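Local coordinates for protein toluene, o-xylene monooxygenase oxygenase subunit (Pseudomonas stutzeri, PDB 2INC) that probably supports the hydroxylation of aromatic hydrocarbons such as toluene and o-xylene, as one chain of the oxygenase component of a multicomponent monooxygenase, at residues 29-34 with 53-58; 133-138 with 214-219; 263-268 with 276-281. One frame throughout, in Å; residues are numbered along the deposited sequence.

Contact 1: 29-34 with 53-58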
loop_
_atom_site.group_PDB
_atom_site.type_symbol
_atom_site.label_atom_id
_atom_site.label_comp_id
_atom_site.label_asym_id
_atom_site.label_seq_id
_atom_site.Cartn_x
_atom_site.Cartn_y
_atom_site.Cartn_z
ATOM N N HIS B 29 -14.803 18.396 -17.740
ATOM C CA HIS B 29 -15.969 19.256 -17.566
ATOM C C HIS B 29 -16.920 18.920 -18.690
ATOM O O HIS B 29 -16.493 18.759 -19.843
ATOM C CB HIS B 29 -15.625 20.736 -17.626
ATOM C CG HIS B 29 -14.848 21.201 -16.434
ATOM N ND1 HIS B 29 -14.041 22.319 -16.445
ATOM C CD2 HIS B 29 -14.795 20.711 -15.176
ATOM C CE1 HIS B 29 -13.486 22.469 -15.260
ATOM N NE2 HIS B 29 -13.942 21.517 -14.463
ATOM N N TYR B 30 -18.172 18.773 -18.311
ATOM C CA TYR B 30 -19.270 18.486 -19.260
ATOM C C TYR B 30 -20.166 19.728 -19.410
ATOM O O TYR B 30 -20.974 19.832 -20.352
ATOM C CB TYR B 30 -20.027 17.220 -18.839
ATOM C CG TYR B 30 -20.729 17.323 -17.464
ATOM C CD1 TYR B 30 -21.886 18.038 -17.334
ATOM C CD2 TYR B 30 -20.174 16.709 -16.290
ATOM C CE1 TYR B 30 -22.533 18.167 -16.081
ATOM C CE2 TYR B 30 -20.813 16.829 -15.034
ATOM C CZ TYR B 30 -21.984 17.536 -14.929
ATOM O OH TYR B 30 -22.688 17.655 -13.709
ATOM N N PHE B 31 -20.024 20.718 -18.518
ATOM C CA PHE B 31 -20.785 21.965 -18.725
ATOM C C PHE B 31 -20.429 22.684 -19.993
ATOM O O PHE B 31 -21.200 23.492 -20.496
ATOM C CB PHE B 31 -20.767 22.965 -17.521
ATOM C CG PHE B 31 -19.497 23.735 -17.351
ATOM C CD1 PHE B 31 -19.308 24.942 -18.030
ATOM C CD2 PHE B 31 -18.472 23.263 -16.529
ATOM C CE1 PHE B 31 -18.133 25.634 -17.911
ATOM C CE2 PHE B 31 -17.312 23.998 -16.381
ATOM C CZ PHE B 31 -17.155 25.177 -17.078
ATOM N N THR B 32 -19.222 22.448 -20.486
ATOM C CA THR B 32 -18.837 23.070 -21.717
ATOM C C THR B 32 -19.396 22.336 -22.980
ATOM O O THR B 32 -19.246 22.857 -24.083
ATOM C CB THR B 32 -17.307 23.115 -21.812
ATOM O OG1 THR B 32 -16.779 21.820 -21.503
ATOM C CG2 THR B 32 -16.773 24.118 -20.783
ATOM N N ASP B 33 -20.030 21.166 -22.824
ATOM C CA ASP B 33 -20.595 20.437 -23.975
ATOM C C ASP B 33 -21.700 21.216 -24.719
ATOM O O ASP B 33 -21.822 21.101 -25.958
ATOM C CB ASP B 33 -21.094 19.024 -23.576
ATOM C CG ASP B 33 -19.964 18.077 -23.120
ATOM O OD1 ASP B 33 -18.771 18.365 -23.330
ATOM O OD2 ASP B 33 -20.282 17.006 -22.567
ATOM N N ASN B 34 -22.483 22.002 -23.978
ATOM C CA ASN B 34 -23.644 22.733 -24.486
ATOM C C ASN B 34 -23.632 24.173 -23.976
ATOM O O ASN B 34 -24.287 24.493 -22.960
ATOM C CB ASN B 34 -24.955 22.103 -24.029
ATOM C CG ASN B 34 -25.013 20.594 -24.300
ATOM O OD1 ASN B 34 -24.596 19.759 -23.466
ATOM N ND2 ASN B 34 -25.562 20.229 -25.460
ATOM N N LYS B 53 -22.074 34.025 -18.972
ATOM C CA LYS B 53 -21.453 35.343 -18.941
ATOM C C LYS B 53 -19.957 35.281 -18.566
ATOM O O LYS B 53 -19.161 35.965 -19.212
ATOM C CB LYS B 53 -22.230 36.284 -18.025
ATOM C CG LYS B 53 -21.606 37.654 -17.859
ATOM C CD LYS B 53 -22.618 38.604 -17.228
ATOM C CE LYS B 53 -22.013 39.991 -16.922
ATOM N NZ LYS B 53 -21.726 40.747 -18.182
ATOM N N TYR B 54 -19.572 34.444 -17.579
ATOM C CA TYR B 54 -18.269 34.553 -16.954
ATOM C C TYR B 54 -17.323 33.453 -17.411
ATOM O O TYR B 54 -16.119 33.598 -17.249
ATOM C CB TYR B 54 -18.395 34.616 -15.419
ATOM C CG TYR B 54 -19.162 35.843 -14.928
ATOM C CD1 TYR B 54 -18.815 37.126 -15.336
ATOM C CD2 TYR B 54 -20.215 35.721 -14.057
ATOM C CE1 TYR B 54 -19.496 38.245 -14.893
ATOM C CE2 TYR B 54 -20.898 36.850 -13.587
ATOM C CZ TYR B 54 -20.514 38.095 -14.019
ATOM O OH TYR B 54 -21.177 39.204 -13.559
ATOM N N CYS B 55 -17.840 32.350 -17.977
ATOM C CA CYS B 55 -16.934 31.384 -18.574
ATOM C C CYS B 55 -16.996 31.631 -20.105
ATOM O O CYS B 55 -16.043 32.116 -20.672
ATOM C CB CYS B 55 -17.280 29.929 -18.150
ATOM S SG CYS B 55 -16.181 28.702 -18.949
ATOM N N PHE B 56 -18.147 31.360 -20.737
ATOM C CA PHE B 56 -18.252 31.325 -22.205
ATOM C C PHE B 56 -17.973 32.659 -22.881
ATOM O O PHE B 56 -17.273 32.680 -23.901
ATOM C CB PHE B 56 -19.580 30.703 -22.692
ATOM C CG PHE B 56 -19.757 29.293 -22.229
ATOM C CD1 PHE B 56 -18.770 28.357 -22.488
ATOM C CD2 PHE B 56 -20.863 28.903 -21.496
ATOM C CE1 PHE B 56 -18.885 27.035 -22.036
ATOM C CE2 PHE B 56 -20.994 27.566 -21.011
ATOM C CZ PHE B 56 -20.016 26.628 -21.308
ATOM N N ASP B 57 -18.441 33.750 -22.290
ATOM C CA ASP B 57 -18.273 35.072 -22.938
ATOM C C ASP B 57 -16.995 35.832 -22.603
ATOM O O ASP B 57 -16.873 37.032 -22.952
ATOM C CB ASP B 57 -19.450 35.947 -22.642
ATOM C CG ASP B 57 -20.702 35.460 -23.321
ATOM O OD1 ASP B 57 -20.617 34.551 -24.209
ATOM O OD2 ASP B 57 -21.778 35.957 -22.933
ATOM N N SER B 58 -16.042 35.168 -21.945
ATOM C CA SER B 58 -14.814 35.847 -21.559
ATOM C C SER B 58 -14.107 36.287 -22.839
ATOM O O SER B 58 -14.073 35.528 -23.809
ATOM C CB SER B 58 -13.895 34.925 -20.766
ATOM O OG SER B 58 -12.702 35.600 -20.411
#
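The Phe31 ring meets Cys55 and Phe56 at its edge and carries the Thr32 methyl CG2 on one face. Thr32 CG2 sits 3.5 Å above the plane of the Phe31 ring, toward its rim. At the edge, Cys55 SG lies in the ring plane, 3.8 Å from Phe31 CE1. This is a sulfur-aromatic contact made at the edge, not over a face. Phe56 CZ also comes up near this plane, beside Phe31 CD1. The two phenyl planes stand at 54°, so the pair is neither a stack nor a T-shape. The edge of Phe56 points at backbone: Phe31 O lies in its plane, 3.4 Å from Phe56 CZ, and Thr32 CA lies there too. Thr32 CG2 adds an apolar touch on Phe56 CE1, at 3.8 Å.

A type I beta turn from Tyr30 to Asp33 sets up the first side, closed by Asp33 N to Tyr30 O at 3.0 Å. The other side is the C-terminal end of helix 46-56, which finishes in a wider pi-type turn. The contact therefore ties the loop after helix 20-25 to the end of the next helix, at the periphery of an all-helical subunit. Cys55 SG stands opposite the backbone N (chi1 178°), which directs it to the Phe31 rim. The CB of Phe31 does not aim at segment 53-58, but with chi1 at 76° the end of the ring comes nearer to it.

Trp39 and Tyr51 also pack on the Phe31 ring, and Pro38 touches Phe56. Tyr30 OH and Asp33 OD2 hydrogen-bond to side chains of another protein chain.

Contact 2: 133-138 with 214-219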
loop_
_atom_site.group_PDB
_atom_site.type_symbol
_atom_site.label_atom_id
_atom_site.label_comp_id
_atom_site.label_asym_id
_atom_site.label_seq_id
_atom_site.Cartn_x
_atom_site.Cartn_y
_atom_site.Cartn_z
ATOM N N VAL B 133 -10.056 29.318 -5.442
ATOM C CA VAL B 133 -11.102 28.311 -5.499
ATOM C C VAL B 133 -12.267 28.863 -6.350
ATOM O O VAL B 133 -13.077 28.097 -6.879
ATOM C CB VAL B 133 -11.583 27.863 -4.066
ATOM C CG1 VAL B 133 -12.583 28.773 -3.537
ATOM C CG2 VAL B 133 -12.030 26.372 -4.053
ATOM N N TYR B 134 -12.339 30.186 -6.486
ATOM C CA TYR B 134 -13.254 30.731 -7.506
ATOM C C TYR B 134 -12.755 30.426 -8.911
ATOM O O TYR B 134 -13.544 29.933 -9.751
ATOM C CB TYR B 134 -13.623 32.201 -7.290
ATOM C CG TYR B 134 -14.532 32.638 -8.408
ATOM C CD1 TYR B 134 -14.030 33.416 -9.482
ATOM C CD2 TYR B 134 -15.834 32.170 -8.479
ATOM C CE1 TYR B 134 -14.869 33.776 -10.546
ATOM C CE2 TYR B 134 -16.690 32.529 -9.582
ATOM C CZ TYR B 134 -16.171 33.322 -10.577
ATOM O OH TYR B 134 -17.010 33.649 -11.649
ATOM N N ILE B 135 -11.465 30.586 -9.170
ATOM C CA ILE B 135 -10.926 30.189 -10.520
ATOM C C ILE B 135 -11.275 28.731 -10.840
ATOM O O ILE B 135 -11.719 28.402 -11.958
ATOM C CB ILE B 135 -9.414 30.473 -10.616
ATOM C CG1 ILE B 135 -9.230 31.990 -10.460
ATOM C CG2 ILE B 135 -8.741 29.902 -11.940
ATOM C CD1 ILE B 135 -7.786 32.557 -10.219
ATOM N N HIS B 136 -11.062 27.853 -9.866
ATOM C CA HIS B 136 -11.428 26.440 -9.996
ATOM C C HIS B 136 -12.763 26.273 -10.679
ATOM O O HIS B 136 -12.874 25.526 -11.646
ATOM C CB HIS B 136 -11.458 25.794 -8.594
ATOM C CG HIS B 136 -12.061 24.429 -8.566
ATOM N ND1 HIS B 136 -11.359 23.321 -8.158
ATOM C CD2 HIS B 136 -13.291 23.987 -8.922
ATOM C CE1 HIS B 136 -12.147 22.258 -8.224
ATOM N NE2 HIS B 136 -13.320 22.637 -8.694
ATOM N N GLN B 137 -13.801 26.913 -10.139
ATOM C CA GLN B 137 -15.167 26.559 -10.485
ATOM C C GLN B 137 -15.650 27.249 -11.791
ATOM O O GLN B 137 -16.674 26.858 -12.361
ATOM C CB GLN B 137 -16.096 26.842 -9.291
ATOM C CG GLN B 137 -16.274 28.284 -8.963
ATOM C CD GLN B 137 -16.769 28.477 -7.527
ATOM O OE1 GLN B 137 -15.993 28.474 -6.539
ATOM N NE2 GLN B 137 -18.009 28.655 -7.405
ATOM N N ILE B 138 -14.918 28.240 -12.289
ATOM C CA ILE B 138 -15.342 28.936 -13.536
ATOM C C ILE B 138 -14.357 28.697 -14.711
ATOM O O ILE B 138 -14.663 29.081 -15.850
ATOM C CB ILE B 138 -15.510 30.446 -13.216
ATOM C CG1 ILE B 138 -16.382 31.239 -14.214
ATOM C CG2 ILE B 138 -14.135 31.101 -13.003
ATOM C CD1 ILE B 138 -17.866 30.767 -14.342
ATOM N N ALA B 214 -6.231 38.818 -12.296
ATOM C CA ALA B 214 -6.201 39.568 -11.083
ATOM C C ALA B 214 -5.566 38.791 -9.945
ATOM O O ALA B 214 -4.740 39.354 -9.204
ATOM C CB ALA B 214 -7.613 40.121 -10.720
ATOM N N ILE B 215 -5.897 37.505 -9.805
ATOM C CA ILE B 215 -5.389 36.725 -8.651
ATOM C C ILE B 215 -3.987 36.182 -8.922
ATOM O O ILE B 215 -3.088 36.340 -8.109
ATOM C CB ILE B 215 -6.306 35.521 -8.346
ATOM C CG1 ILE B 215 -7.705 35.981 -7.988
ATOM C CG2 ILE B 215 -5.697 34.672 -7.232
ATOM C CD1 ILE B 215 -7.721 36.838 -6.757
ATOM N N ASN B 216 -3.801 35.548 -10.063
ATOM C CA ASN B 216 -2.563 34.800 -10.248
ATOM C C ASN B 216 -1.507 35.658 -10.871
ATOM O O ASN B 216 -0.285 35.423 -10.654
ATOM C CB ASN B 216 -2.768 33.565 -11.125
ATOM C CG ASN B 216 -3.070 32.292 -10.287
ATOM O OD1 ASN B 216 -3.663 32.384 -9.231
ATOM N ND2 ASN B 216 -2.660 31.129 -10.777
ATOM N N LEU B 217 -1.930 36.606 -11.710
ATOM C CA LEU B 217 -0.881 37.337 -12.451
ATOM C C LEU B 217 -0.490 38.612 -11.752
ATOM O O LEU B 217 0.633 39.086 -11.936
ATOM C CB LEU B 217 -1.259 37.590 -13.925
ATOM C CG LEU B 217 -1.499 36.361 -14.815
ATOM C CD1 LEU B 217 -1.697 36.754 -16.271
ATOM C CD2 LEU B 217 -0.429 35.396 -14.666
ATOM N N VAL B 218 -1.392 39.148 -10.932
ATOM C CA VAL B 218 -1.164 40.453 -10.330
ATOM C C VAL B 218 -1.100 40.362 -8.816
ATOM O O VAL B 218 -0.079 40.707 -8.228
ATOM C CB VAL B 218 -2.234 41.512 -10.764
ATOM C CG1 VAL B 218 -2.023 42.843 -10.016
ATOM C CG2 VAL B 218 -2.172 41.716 -12.315
ATOM N N THR B 219 -2.177 39.916 -8.183
ATOM C CA THR B 219 -2.216 39.906 -6.726
ATOM C C THR B 219 -1.161 38.959 -6.116
ATOM O O THR B 219 -0.358 39.351 -5.244
ATOM C CB THR B 219 -3.593 39.520 -6.293
ATOM O OG1 THR B 219 -4.483 40.507 -6.802
ATOM C CG2 THR B 219 -3.706 39.500 -4.775
#
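The helical segments 133-138 and 214-219 run in broadly opposing directions at a marked tilt and come nearest at Ile135 and Ile215, whose CA atoms are 8.8 Å apart. The side-chain contact is small and centres on one methyl. Ile135 CD1 reaches across and rests on Ile215 CB at 3.8 Å. Ile135 CD1 also touches Ile215 CG1, at 4.1 Å. The two isoleucine chains run past one another head to foot, so the tip of Ile135 meets the base of Ile215. Ile135 can reach this far because CD1 is anti to its CA (chi2 168°), which stretches the CG1 branch toward the other helix. Ile135 CD1 lies 4.2 Å from Asn216 OD1, a plain packing distance.

Helices 121-138 and 208-237 belong to the helical core of the chain, which is consistent with the ferritin-like bundle of this hydroxylase family. Ile135 also packs on Ala211, one turn earlier on the same partner helix. Ile215 reaches Ile199 and Ala202 of helix 190-202.

Helix 208-237 is not regular here. Thr219 N bonds Ala214 O at 2.8 Å, five residues back, which makes a wider pi-type turn. Thr219 OG1 donates to Ala214 O as well, at 2.7 Å. The hydroxyl comes from above the carbonyl plane, 37° out of it, while the amide arrives from the opposite face. The carbonyl of buried Ala214 is thus gripped by two donors. Asn216 is a buried residue too, and its ND2 hydrogen-bonds to Ser261 OG and Glu151 OE1.

Contact 3: 263-268 with 276-281; sequences ALVKMA and EVLQKW
Leu278 sends its CD1 methyl across to Val265 and Ala268. Leu278 CD1 lies 4.3 Å from Val265 CG1 and 4.2 Å from Ala268 CB. Val265 and Ala268 are three residues apart in their helix, so they fall on one side of it and meet the same methyl. The contact is apolar throughout and rather loose, with no hydrogen bond across it. Leu278 CG sits beside the backbone N (chi1 -72°), and CD1 then extends anti to CA (chi2 164°). The leucine thus projects its full length at the other helix. Ala268 has a short side chain that points toward Leu278, and Val265 reaches it with one branch.

The backbones are nearest at Val265 and Leu278, where the CA atoms are 8.4 Å apart. Helix 208-237 packs against both partners: Leu217 touches Val265, and Thr213 touches Leu278 and Trp281. Ala268 O, at the end of its helix, accepts a hydrogen bond from Asn274 ND2, near the start of the next one. Small and branched apolar side chains join the two consecutive helices, 241-268 and 274-299. The short segments run in broadly opposing directions but are steeply inclined, well off antiparallel. The arrangement is a helix-loop-helix pair, closed by a short connection, in a chain that is mainly helical.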
loop_
_atom_site.group_PDB
_atom_site.type_symbol
_atom_site.label_atom_id
_atom_site.label_comp_id
_atom_site.label_asym_id
_atom_site.label_seq_id
_atom_site.Cartn_x
_atom_site.Cartn_y
_atom_site.Cartn_z
ATOM N N ALA B 263 2.381 28.800 -18.095
ATOM C CA ALA B 263 2.007 27.876 -19.165
ATOM C C ALA B 263 0.693 28.270 -19.781
ATOM O O ALA B 263 0.531 28.195 -21.006
ATOM C CB ALA B 263 2.005 26.432 -18.693
ATOM N N LEU B 264 -0.240 28.722 -18.950
ATOM C CA LEU B 264 -1.538 29.128 -19.450
ATOM C C LEU B 264 -1.473 30.407 -20.305
ATOM O O LEU B 264 -2.097 30.489 -21.355
ATOM C CB LEU B 264 -2.532 29.309 -18.304
ATOM C CG LEU B 264 -4.019 29.540 -18.687
ATOM C CD1 LEU B 264 -4.595 28.444 -19.562
ATOM C CD2 LEU B 264 -4.839 29.698 -17.449
ATOM N N VAL B 265 -0.730 31.401 -19.841
ATOM C CA VAL B 265 -0.572 32.635 -20.621
ATOM C C VAL B 265 0.068 32.229 -21.958
ATOM O O VAL B 265 -0.382 32.683 -23.040
ATOM C CB VAL B 265 0.280 33.652 -19.892
ATOM C CG1 VAL B 265 0.840 34.724 -20.889
ATOM C CG2 VAL B 265 -0.527 34.301 -18.772
ATOM N N LYS B 266 1.065 31.344 -21.893
ATOM C CA LYS B 266 1.698 30.860 -23.112
ATOM C C LYS B 266 0.662 30.345 -24.096
ATOM O O LYS B 266 0.657 30.697 -25.310
ATOM C CB LYS B 266 2.718 29.770 -22.805
ATOM C CG LYS B 266 3.502 29.333 -24.032
ATOM C CD LYS B 266 4.607 28.419 -23.672
ATOM C CE LYS B 266 5.248 27.871 -24.926
ATOM N NZ LYS B 266 6.073 26.651 -24.637
ATOM N N MET B 267 -0.203 29.459 -23.598
ATOM C CA MET B 267 -1.231 28.899 -24.445
ATOM C C MET B 267 -2.154 29.984 -24.981
ATOM O O MET B 267 -2.472 29.985 -26.158
ATOM C CB MET B 267 -2.001 27.821 -23.692
ATOM C CG MET B 267 -3.172 27.322 -24.471
ATOM S SD MET B 267 -3.954 26.040 -23.491
ATOM C CE MET B 267 -5.190 25.460 -24.631
ATOM N N ALA B 268 -2.600 30.904 -24.126
ATOM C CA ALA B 268 -3.450 31.996 -24.553
ATOM C C ALA B 268 -2.828 32.808 -25.703
ATOM O O ALA B 268 -3.529 33.193 -26.634
ATOM C CB ALA B 268 -3.800 32.905 -23.366
ATOM N N GLU B 276 -3.270 41.340 -25.867
ATOM C CA GLU B 276 -3.840 42.650 -25.600
ATOM C C GLU B 276 -4.923 42.539 -24.522
ATOM O O GLU B 276 -5.097 43.442 -23.700
ATOM C CB GLU B 276 -4.397 43.295 -26.889
ATOM C CG GLU B 276 -3.354 43.487 -28.071
ATOM C CD GLU B 276 -2.790 42.167 -28.696
ATOM O OE1 GLU B 276 -3.560 41.225 -29.044
ATOM O OE2 GLU B 276 -1.541 42.082 -28.855
ATOM N N VAL B 277 -5.665 41.426 -24.532
ATOM C CA VAL B 277 -6.743 41.240 -23.556
ATOM C C VAL B 277 -6.073 41.117 -22.157
ATOM O O VAL B 277 -6.511 41.752 -21.199
ATOM C CB VAL B 277 -7.604 39.985 -23.884
ATOM C CG1 VAL B 277 -8.338 39.502 -22.609
ATOM C CG2 VAL B 277 -8.658 40.299 -24.943
ATOM N N LEU B 278 -4.984 40.345 -22.094
ATOM C CA LEU B 278 -4.263 40.125 -20.837
ATOM C C LEU B 278 -3.549 41.399 -20.380
ATOM O O LEU B 278 -3.579 41.742 -19.187
ATOM C CB LEU B 278 -3.284 38.974 -20.966
ATOM C CG LEU B 278 -3.928 37.582 -21.042
ATOM C CD1 LEU B 278 -2.927 36.621 -21.546
ATOM C CD2 LEU B 278 -4.508 37.064 -19.704
ATOM N N GLN B 279 -2.949 42.143 -21.325
ATOM C CA GLN B 279 -2.262 43.392 -20.956
ATOM C C GLN B 279 -3.195 44.458 -20.470
ATOM O O GLN B 279 -2.828 45.248 -19.602
ATOM C CB GLN B 279 -1.429 43.895 -22.110
ATOM C CG GLN B 279 -0.291 43.001 -22.359
ATOM C CD GLN B 279 0.496 43.445 -23.572
ATOM O OE1 GLN B 279 -0.063 43.874 -24.580
ATOM N NE2 GLN B 279 1.798 43.321 -23.486
ATOM N N LYS B 280 -4.411 44.470 -20.985
ATOM C CA LYS B 280 -5.409 45.427 -20.530
ATOM C C LYS B 280 -5.879 45.124 -19.127
ATOM O O LYS B 280 -6.170 46.035 -18.334
ATOM C CB LYS B 280 -6.615 45.426 -21.454
ATOM C CG LYS B 280 -7.634 46.544 -21.168
ATOM C CD LYS B 280 -8.976 46.493 -22.030
ATOM C CE LYS B 280 -8.771 46.097 -23.518
ATOM N NZ LYS B 280 -7.425 46.510 -24.082
ATOM N N TRP B 281 -6.021 43.845 -18.815
ATOM C CA TRP B 281 -6.422 43.473 -17.436
ATOM C C TRP B 281 -5.287 43.741 -16.449
ATOM O O TRP B 281 -5.518 44.280 -15.362
ATOM C CB TRP B 281 -6.834 41.994 -17.381
ATOM C CG TRP B 281 -8.215 41.712 -17.872
ATOM C CD1 TRP B 281 -9.312 42.541 -17.819
ATOM C CD2 TRP B 281 -8.673 40.475 -18.409
ATOM N NE1 TRP B 281 -10.419 41.896 -18.343
ATOM C CE2 TRP B 281 -10.056 40.618 -18.687
ATOM C CE3 TRP B 281 -8.049 39.247 -18.683
ATOM C CZ2 TRP B 281 -10.818 39.587 -19.239
ATOM C CZ3 TRP B 281 -8.818 38.221 -19.246
ATOM C CH2 TRP B 281 -10.180 38.411 -19.520
#

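In the fold
The three contacts follow one another along the chain and touch in space. Contact 2 is the innermost, its centre about 8 Å from that of the chain; contact 3 lies at about 17 Å and contact 1 at about 23 Å. Contacts 1 and 2 have centres about 16 Å apart and meet where Cys55 SG packs 3.5 Å from Ile138 O. Contacts 2 and 3, about 13 Å apart, join through Leu217 CD1 and Val265 CG2 at 3.7 Å. Ser58 OG lies 3.9 Å from Trp281 CH2, linking contacts 1 and 3. None of the three includes a metal ligand; in related hydroxylases the diiron site belongs to a different subunit.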